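Long-range contacts in transcriptional regulators (LACI-FAMILY TRANSCRIPTIONAL REGULATORY PROTEIN) (Corynebacterium glutamicum, PDB 3GYB), which probably acts as a LacI-family transcription regulator that binds cis-regulatory DNA and carries a domain resembling the periplasmic binding proteins: residues Leu7-Ile12 and Asp62-Ala67; Lys111-Leu116 and Gly267-Arg272; Ala239-Ser244 and Pro253-Thr258. One frame throughout, in Å; residues are numbered along the deposited sequence.

Contact 1 (Leu7-Ile12 and Asp62-Ala67)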
loop_
_atom_site.group_PDB
_atom_site.type_symbol
_atom_site.label_atom_id
_atom_site.label_comp_id
_atom_site.label_asym_id
_atom_site.label_seq_id
_atom_site.Cartn_x
_atom_site.Cartn_y
_atom_site.Cartn_z
ATOM N N LEU A 7 1.606 -17.592 18.016
ATOM C CA LEU A 7 1.412 -16.279 17.441
ATOM C C LEU A 7 2.731 -15.544 17.260
ATOM O O LEU A 7 3.602 -15.583 18.130
ATOM C CB LEU A 7 0.492 -15.464 18.345
ATOM C CG LEU A 7 -1.008 -15.757 18.303
ATOM C CD1 LEU A 7 -1.707 -15.035 19.458
ATOM C CD2 LEU A 7 -1.575 -15.316 16.956
ATOM N N ILE A 8 2.879 -14.894 16.111
ATOM C CA ILE A 8 4.072 -14.116 15.817
ATOM C C ILE A 8 3.591 -12.710 15.501
ATOM O O ILE A 8 2.770 -12.521 14.605
ATOM C CB ILE A 8 4.838 -14.670 14.590
ATOM C CG1 ILE A 8 5.330 -16.091 14.870
ATOM C CG2 ILE A 8 6.009 -13.753 14.249
ATOM C CD1 ILE A 8 6.323 -16.190 16.014
ATOM N N ALA A 9 4.082 -11.733 16.255
ATOM C CA ALA A 9 3.705 -10.342 16.041
ATOM C C ALA A 9 4.675 -9.735 15.034
ATOM O O ALA A 9 5.883 -9.937 15.130
ATOM C CB ALA A 9 3.766 -9.572 17.359
ATOM N N VAL A 10 4.142 -9.000 14.065
ATOM C CA VAL A 10 4.976 -8.366 13.059
ATOM C C VAL A 10 4.772 -6.858 13.153
ATOM O O VAL A 10 3.660 -6.362 12.964
ATOM C CB VAL A 10 4.601 -8.857 11.643
ATOM C CG1 VAL A 10 5.531 -8.231 10.613
ATOM C CG2 VAL A 10 4.695 -10.379 11.584
ATOM N N LEU A 11 5.844 -6.131 13.451
ATOM C CA LEU A 11 5.758 -4.682 13.583
ATOM C C LEU A 11 6.238 -3.922 12.354
ATOM O O LEU A 11 7.371 -4.100 11.906
ATOM C CB LEU A 11 6.558 -4.214 14.807
ATOM C CG LEU A 11 5.923 -4.407 16.186
ATOM C CD1 LEU A 11 5.691 -5.885 16.478
ATOM C CD2 LEU A 11 6.839 -3.797 17.230
ATOM N N ILE A 12 5.369 -3.078 11.804
ATOM C CA ILE A 12 5.734 -2.262 10.651
ATOM C C ILE A 12 5.400 -0.824 11.008
ATOM O O ILE A 12 4.696 -0.575 11.986
ATOM C CB ILE A 12 4.957 -2.657 9.380
ATOM C CG1 ILE A 12 3.459 -2.463 9.608
ATOM C CG2 ILE A 12 5.282 -4.099 9.005
ATOM C CD1 ILE A 12 2.640 -2.533 8.330
ATOM N N ASP A 62 4.763 -15.808 20.607
ATOM C CA ASP A 62 5.884 -16.714 20.841
ATOM C C ASP A 62 7.156 -16.037 20.340
ATOM O O ASP A 62 8.245 -16.258 20.872
ATOM C CB ASP A 62 5.698 -18.035 20.085
ATOM C CG ASP A 62 4.543 -18.867 20.617
ATOM O OD1 ASP A 62 4.001 -18.544 21.693
ATOM O OD2 ASP A 62 4.187 -19.863 19.952
ATOM N N GLY A 63 7.003 -15.215 19.303
ATOM C CA GLY A 63 8.129 -14.505 18.725
ATOM C C GLY A 63 7.672 -13.193 18.115
ATOM O O GLY A 63 6.472 -12.978 17.923
ATOM N N ILE A 64 8.622 -12.319 17.808
ATOM C CA ILE A 64 8.296 -11.018 17.233
ATOM C C ILE A 64 9.242 -10.641 16.099
ATOM O O ILE A 64 10.454 -10.784 16.219
ATOM C CB ILE A 64 8.387 -9.905 18.314
ATOM C CG1 ILE A 64 7.437 -10.218 19.469
ATOM C CG2 ILE A 64 8.063 -8.540 17.707
ATOM C CD1 ILE A 64 7.655 -9.333 20.691
ATOM N N ILE A 65 8.680 -10.183 14.986
ATOM C CA ILE A 65 9.500 -9.723 13.878
ATOM C C ILE A 65 9.369 -8.205 13.941
ATOM O O ILE A 65 8.260 -7.673 13.872
ATOM C CB ILE A 65 8.971 -10.213 12.502
ATOM C CG1 ILE A 65 9.132 -11.730 12.377
ATOM C CG2 ILE A 65 9.723 -9.498 11.381
ATOM C CD1 ILE A 65 10.589 -12.209 12.340
ATOM N N ILE A 66 10.488 -7.510 14.108
ATOM C CA ILE A 66 10.461 -6.056 14.176
ATOM C C ILE A 66 10.917 -5.477 12.845
ATOM O O ILE A 66 12.105 -5.493 12.519
ATOM C CB ILE A 66 11.375 -5.531 15.299
ATOM C CG1 ILE A 66 10.936 -6.126 16.637
ATOM C CG2 ILE A 66 11.313 -4.013 15.357
ATOM C CD1 ILE A 66 11.842 -5.758 17.792
ATOM N N ALA A 67 9.960 -4.976 12.072
ATOM C CA ALA A 67 10.264 -4.389 10.773
ATOM C C ALA A 67 9.951 -2.898 10.818
ATOM O O ALA A 67 9.492 -2.315 9.836
ATOM C CB ALA A 67 9.450 -5.076 9.688
#
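Two donors from the neighbouring strand grip the carbonyl oxygen of Ala9. Ile65 N gives it a nearly straight hydrogen bond (N to Ala9 O 2.8 Å, 168° at the hydrogen), while the CA-H of Ile64 approaches the same oxygen. The next carbonyl back across the gap is used likewise: Ile65 O takes Leu11 N at 2.9 Å, with Val10 CA-H as a second, softer donor. Further toward the start of the strands, Ala9 N donates to Gly63 O and Asp62 N to Leu7 O.

Bonds alternating in this way mark a parallel pair, and here it belongs to the first lobe of a periplasmic-binding-protein fold. Strand 7-12 has strand 37-41 on its other side, so the link from 37-41 through helix 52-57 to 63-67 is a beta-alpha-beta crossover that passes over strand 7-12. That helix lies against Ala9 and Leu11.

On this face Leu11 leans back along the neighbouring strand, and its CD1 meets Ile64 CG2 at 3.8 Å. The opposite face carries Ile8, Val10 and Ile65. Ile8 sets CG1 beside its backbone N (chi1 -63°) and then folds again, bringing CD1 over the bare backbone of Gly63, 3.5 Å from Gly63 N. Its other branch, CG2, crosses the chain of Ile65 at CG1, 4.2 Å away. Leu242 of helix 231-246 packs on both isoleucines.

Toward the far end the bond from Ala67 N to Leu11 O is short, 2.7 Å, yet clearly bent. At the other end the carboxylate of Asp62 turns back to the N-terminal segment, accepting from Thr5 N and Gln6 N and pairing with Arg4, while Leu7 touches Ser58 of the second subunit.

Contact 2 (Lys111-Leu116 and Gly267-Arg272)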
loop_
_atom_site.group_PDB
_atom_site.type_symbol
_atom_site.label_atom_id
_atom_site.label_comp_id
_atom_site.label_asym_id
_atom_site.label_seq_id
_atom_site.Cartn_x
_atom_site.Cartn_y
_atom_site.Cartn_z
ATOM N N LYS A 111 25.181 4.845 -9.179
ATOM C CA LYS A 111 26.058 4.477 -10.281
ATOM C C LYS A 111 25.252 4.335 -11.571
ATOM O O LYS A 111 25.730 4.685 -12.646
ATOM C CB LYS A 111 26.780 3.164 -9.964
ATOM C CG LYS A 111 27.760 2.702 -11.048
ATOM C CD LYS A 111 28.884 3.705 -11.251
ATOM C CE LYS A 111 29.907 3.195 -12.256
ATOM N NZ LYS A 111 30.446 1.865 -11.867
ATOM N N HIS A 112 24.022 3.832 -11.466
ATOM C CA HIS A 112 23.184 3.674 -12.653
ATOM C C HIS A 112 22.922 5.036 -13.288
ATOM O O HIS A 112 23.036 5.196 -14.501
ATOM C CB HIS A 112 21.851 3.004 -12.292
ATOM C CG HIS A 112 20.956 2.760 -13.470
ATOM N ND1 HIS A 112 21.338 1.993 -14.550
ATOM C CD2 HIS A 112 19.689 3.165 -13.726
ATOM C CE1 HIS A 112 20.346 1.936 -15.421
ATOM N NE2 HIS A 112 19.333 2.638 -14.944
ATOM N N LEU A 113 22.568 6.021 -12.464
ATOM C CA LEU A 113 22.305 7.362 -12.969
ATOM C C LEU A 113 23.574 7.951 -13.577
ATOM O O LEU A 113 23.530 8.598 -14.622
ATOM C CB LEU A 113 21.786 8.259 -11.842
ATOM C CG LEU A 113 20.421 7.838 -11.287
ATOM C CD1 LEU A 113 19.994 8.808 -10.183
ATOM C CD2 LEU A 113 19.393 7.832 -12.416
ATOM N N ILE A 114 24.706 7.718 -12.922
ATOM C CA ILE A 114 25.987 8.209 -13.422
ATOM C C ILE A 114 26.327 7.542 -14.752
ATOM O O ILE A 114 26.727 8.217 -15.706
ATOM C CB ILE A 114 27.115 7.939 -12.406
ATOM C CG1 ILE A 114 26.897 8.806 -11.164
ATOM C CG2 ILE A 114 28.483 8.243 -13.027
ATOM C CD1 ILE A 114 27.834 8.474 -10.022
ATOM N N ASP A 115 26.161 6.224 -14.830
ATOM C CA ASP A 115 26.458 5.521 -16.074
ATOM C C ASP A 115 25.504 5.944 -17.191
ATOM O O ASP A 115 25.820 5.783 -18.369
ATOM C CB ASP A 115 26.400 4.003 -15.879
ATOM C CG ASP A 115 27.590 3.468 -15.100
ATOM O OD1 ASP A 115 28.638 4.147 -15.073
ATOM O OD2 ASP A 115 27.482 2.364 -14.527
ATOM N N LEU A 116 24.342 6.487 -16.830
ATOM C CA LEU A 116 23.381 6.943 -17.838
ATOM C C LEU A 116 23.734 8.334 -18.362
ATOM O O LEU A 116 23.059 8.864 -19.248
ATOM C CB LEU A 116 21.955 6.953 -17.273
ATOM C CG LEU A 116 21.252 5.599 -17.167
ATOM C CD1 LEU A 116 19.958 5.743 -16.381
ATOM C CD2 LEU A 116 20.967 5.065 -18.562
ATOM N N GLY A 267 10.520 2.003 -16.527
ATOM C CA GLY A 267 10.455 3.125 -17.452
ATOM C C GLY A 267 10.725 4.538 -16.986
ATOM O O GLY A 267 10.492 5.479 -17.743
ATOM N N THR A 268 11.245 4.707 -15.777
ATOM C CA THR A 268 11.467 6.056 -15.272
ATOM C C THR A 268 12.873 6.649 -15.373
ATOM O O THR A 268 13.116 7.743 -14.868
ATOM C CB THR A 268 10.982 6.166 -13.821
ATOM O OG1 THR A 268 11.630 5.169 -13.028
ATOM C CG2 THR A 268 9.463 5.971 -13.747
ATOM N N CYS A 269 13.791 5.939 -16.021
ATOM C CA CYS A 269 15.151 6.445 -16.208
ATOM C C CYS A 269 15.497 6.384 -17.689
ATOM O O CYS A 269 14.960 5.555 -18.425
ATOM C CB CYS A 269 16.172 5.613 -15.418
ATOM S SG CYS A 269 16.230 5.960 -13.640
ATOM N N ALA A 270 16.390 7.270 -18.119
ATOM C CA ALA A 270 16.826 7.310 -19.508
ATOM C C ALA A 270 18.202 7.961 -19.565
ATOM O O ALA A 270 18.584 8.700 -18.658
ATOM C CB ALA A 270 15.831 8.098 -20.351
ATOM N N PRO A 271 18.972 7.687 -20.630
ATOM C CA PRO A 271 20.308 8.271 -20.758
ATOM C C PRO A 271 20.305 9.775 -21.013
ATOM O O PRO A 271 19.396 10.308 -21.652
ATOM C CB PRO A 271 20.919 7.482 -21.915
ATOM C CG PRO A 271 19.728 7.162 -22.763
ATOM C CD PRO A 271 18.697 6.752 -21.735
ATOM N N ARG A 272 21.335 10.445 -20.500
ATOM C CA ARG A 272 21.515 11.886 -20.651
ATOM C C ARG A 272 20.223 12.689 -20.544
ATOM O O ARG A 272 19.217 12.207 -20.026
ATOM C CB ARG A 272 22.201 12.177 -21.987
ATOM C CG ARG A 272 23.557 11.512 -22.125
ATOM C CD ARG A 272 24.322 12.026 -23.337
ATOM N NE ARG A 272 25.698 11.541 -23.322
ATOM C CZ ARG A 272 26.643 11.927 -24.173
ATOM N NH1 ARG A 272 26.367 12.810 -25.123
ATOM N NH2 ARG A 272 27.867 11.430 -24.067
#
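The thiol of Cys269 reaches toward the helix ending at 115 and faces two quite different side chains of that helix. Leu113 brings its CD2 methyl to the sulfur, 3.9 Å from Cys269 SG. The imidazole of His112 presents its edge: SG lies 5.4 Å from the ring centroid and 79° off the ring normal, a long sulfur-aromatic approach. The thiol gets there because SG stands beside the backbone N of Cys269, anti to its carbonyl carbon (chi1 -77°).

Leu116 supplies the widest contact. Its two methyls divide the work: CD1 touches Cys269 CB at 3.9 Å, while CD2 lies against the proline ring, 4.1 Å from Pro271 CB. CD1 also sits over one face of the His112 ring, toward its rim and 3.4 Å above the plane. The imidazole thus has a methyl on a face and sulfur at its edge.

Beyond these apolar groups lies the one hydrogen bond of the pair. Arg272 N points almost straight at Leu116 O, 2.7 Å away with 170° at the hydrogen, and Pro271 CA-H approaches the same oxygen. Leu116 follows directly on the last turn of helix 102-115, so the C-terminal tail supplies its carbonyl with a donor from far along the chain. Between the two ends, Ala270 is held by Ser207 and His118, and Cys269 also rests on Ser207 and Ile209 of strand 207-211.

Chemically this is a small apolar patch closed by a single strong backbone bond, so the tail is held to the helix end by one main-chain hydrogen bond and by apolar packing, with no charged pair across the two segments.

Contact 3 (Ala239-Ser244 and Pro253-Thr258)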
loop_
_atom_site.group_PDB
_atom_site.type_symbol
_atom_site.label_atom_id
_atom_site.label_comp_id
_atom_site.label_asym_id
_atom_site.label_seq_id
_atom_site.Cartn_x
_atom_site.Cartn_y
_atom_site.Cartn_z
ATOM N N ALA A 239 12.485 -15.306 8.916
ATOM C CA ALA A 239 11.628 -16.358 9.442
ATOM C C ALA A 239 12.501 -17.522 9.909
ATOM O O ALA A 239 12.303 -18.056 11.001
ATOM C CB ALA A 239 10.643 -16.828 8.366
ATOM N N LEU A 240 13.468 -17.912 9.085
ATOM C CA LEU A 240 14.359 -19.006 9.462
ATOM C C LEU A 240 15.141 -18.650 10.720
ATOM O O LEU A 240 15.321 -19.489 11.603
ATOM C CB LEU A 240 15.344 -19.325 8.334
ATOM C CG LEU A 240 14.790 -19.969 7.064
ATOM C CD1 LEU A 240 15.930 -20.214 6.086
ATOM C CD2 LEU A 240 14.092 -21.276 7.420
ATOM N N LEU A 241 15.612 -17.409 10.805
ATOM C CA LEU A 241 16.385 -16.979 11.970
ATOM C C LEU A 241 15.547 -17.027 13.244
ATOM O O LEU A 241 16.007 -17.502 14.283
ATOM C CB LEU A 241 16.936 -15.561 11.759
ATOM C CG LEU A 241 17.850 -15.011 12.862
ATOM C CD1 LEU A 241 19.091 -15.882 12.975
ATOM C CD2 LEU A 241 18.245 -13.568 12.555
ATOM N N LEU A 242 14.315 -16.532 13.171
ATOM C CA LEU A 242 13.444 -16.548 14.337
ATOM C C LEU A 242 13.157 -17.987 14.758
ATOM O O LEU A 242 13.174 -18.303 15.945
ATOM C CB LEU A 242 12.130 -15.828 14.035
ATOM C CG LEU A 242 11.152 -15.719 15.209
ATOM C CD1 LEU A 242 11.790 -14.931 16.345
ATOM C CD2 LEU A 242 9.883 -15.035 14.747
ATOM N N LEU A 243 12.893 -18.853 13.781
ATOM C CA LEU A 243 12.613 -20.256 14.071
ATOM C C LEU A 243 13.782 -20.906 14.800
ATOM O O LEU A 243 13.581 -21.743 15.682
ATOM C CB LEU A 243 12.322 -21.029 12.782
ATOM C CG LEU A 243 10.963 -20.809 12.115
ATOM C CD1 LEU A 243 10.939 -21.525 10.778
ATOM C CD2 LEU A 243 9.849 -21.329 13.020
ATOM N N SER A 244 15.002 -20.517 14.440
ATOM C CA SER A 244 16.188 -21.093 15.077
ATOM C C SER A 244 16.249 -20.692 16.546
ATOM O O SER A 244 16.824 -21.412 17.364
ATOM C CB SER A 244 17.465 -20.662 14.348
ATOM O OG SER A 244 17.781 -19.305 14.608
ATOM N N PRO A 253 19.773 -23.920 10.298
ATOM C CA PRO A 253 20.013 -23.876 8.853
ATOM C C PRO A 253 20.955 -22.753 8.429
ATOM O O PRO A 253 21.393 -21.949 9.252
ATOM C CB PRO A 253 18.610 -23.699 8.283
ATOM C CG PRO A 253 17.953 -22.844 9.317
ATOM C CD PRO A 253 18.396 -23.496 10.613
ATOM N N GLU A 254 21.271 -22.714 7.141
ATOM C CA GLU A 254 22.143 -21.680 6.606
ATOM C C GLU A 254 21.294 -20.418 6.486
ATOM O O GLU A 254 20.327 -20.383 5.726
ATOM C CB GLU A 254 22.672 -22.093 5.230
ATOM C CG GLU A 254 23.736 -21.168 4.664
ATOM C CD GLU A 254 24.237 -21.622 3.305
ATOM O OE1 GLU A 254 23.420 -21.683 2.361
ATOM O OE2 GLU A 254 25.445 -21.919 3.182
ATOM N N ILE A 255 21.648 -19.394 7.254
ATOM C CA ILE A 255 20.904 -18.143 7.240
ATOM C C ILE A 255 21.726 -16.989 6.682
ATOM O O ILE A 255 22.888 -16.812 7.044
ATOM C CB ILE A 255 20.450 -17.745 8.662
ATOM C CG1 ILE A 255 19.753 -18.923 9.347
ATOM C CG2 ILE A 255 19.521 -16.543 8.602
ATOM C CD1 ILE A 255 18.569 -19.454 8.586
HETATM N N MSE A 256 21.111 -16.205 5.797
HETATM C CA MSE A 256 21.761 -15.033 5.214
HETATM C C MSE A 256 21.276 -13.816 6.003
HETATM O O MSE A 256 20.092 -13.485 5.973
HETATM C CB MSE A 256 21.377 -14.858 3.751
HETATM C CG MSE A 256 21.797 -15.996 2.830
HETATM SE SE MSE A 256 23.686 -16.214 2.785
HETATM C CE MSE A 256 24.131 -14.570 1.907
ATOM N N HIS A 257 22.197 -13.148 6.693
ATOM C CA HIS A 257 21.859 -11.967 7.481
ATOM C C HIS A 257 21.861 -10.699 6.628
ATOM O O HIS A 257 21.179 -9.732 6.946
ATOM C CB HIS A 257 22.847 -11.818 8.633
ATOM C CG HIS A 257 22.650 -12.824 9.723
ATOM N ND1 HIS A 257 21.873 -12.567 10.831
ATOM C CD2 HIS A 257 23.082 -14.100 9.853
ATOM C CE1 HIS A 257 21.830 -13.645 11.595
ATOM N NE2 HIS A 257 22.554 -14.590 11.024
ATOM N N THR A 258 22.646 -10.704 5.559
ATOM C CA THR A 258 22.721 -9.548 4.673
ATOM C C THR A 258 22.459 -10.008 3.248
ATOM O O THR A 258 23.233 -10.783 2.685
ATOM C CB THR A 258 24.107 -8.868 4.746
ATOM O OG1 THR A 258 24.357 -8.444 6.092
ATOM C CG2 THR A 258 24.159 -7.652 3.829
#
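Leu241 sets its forked end against the imidazole of His257, and the two side chains meet at about a right angle. Both methyls converge on one ring atom: CD2 comes to 3.7 Å and CD1 to 3.8 Å from His257 CE1. With CG anti to the backbone N (chi1 -176°), the leucine swings its fork out from the helix toward the ring. The rotation of the imidazole is probably restrained by the hydrogen bond from its ND1 to Ser97 O.

Ile255 is the bump that fits between the neighbouring helix side chains. Its beta-branch spreads two ways: the CG1 arm ends in CD1 against Leu240, while CG2 faces Leu241, 4.2 Å from Leu241 CB. The same CG2 also lies over one face of the His257 ring, toward its rim, so this methyl fills the notch between leucine and imidazole. The CD1 methyl packs on Leu240, crossing its chain at an angle. The model puts CD1 only 3.2 Å from Leu240 CB, closer than carbons normally approach, and that exact separation is doubtful; the approach to Leu240 CD1 is an ordinary 3.7 Å. Further out, Pro253 CG closes the edge loosely, 4.5 Å from Leu240 CB.

No hydrogen bond joins the two segments. Within the helix, Ser244 OG instead folds back to Leu241 O at 2.6 Å.

The contact lays the returning loop along the outer side of helix 231-246. Another side of that helix, through Ala239 and Leu243, packs on helix 21-31, and Leu241 and Leu242 reach Val83 of strand 82-85. The loop then runs into strand 258-264, with His257 already bonded through its backbone to Ala99 of strand 97-100 and held by Arg88.

Contacts 1 and 3 belong to the same half of the molecule, their centres about 15 Å apart, and they touch: helix 231-246 of contact 3 lies against the sheet of contact 1. Contact 2 lies on the other side of the chain's centre, its centre about 38 Å from that of contact 1 and 35 Å from that of contact 3. Along the chain contact 1 closes first, and contact 3 is nested inside the long loop that contact 2 closes. The chain returns from contact 3 through strand 258-264 to the tail in contact 2, thus tying together the two lobes expected of a periplasmic-binding-protein fold.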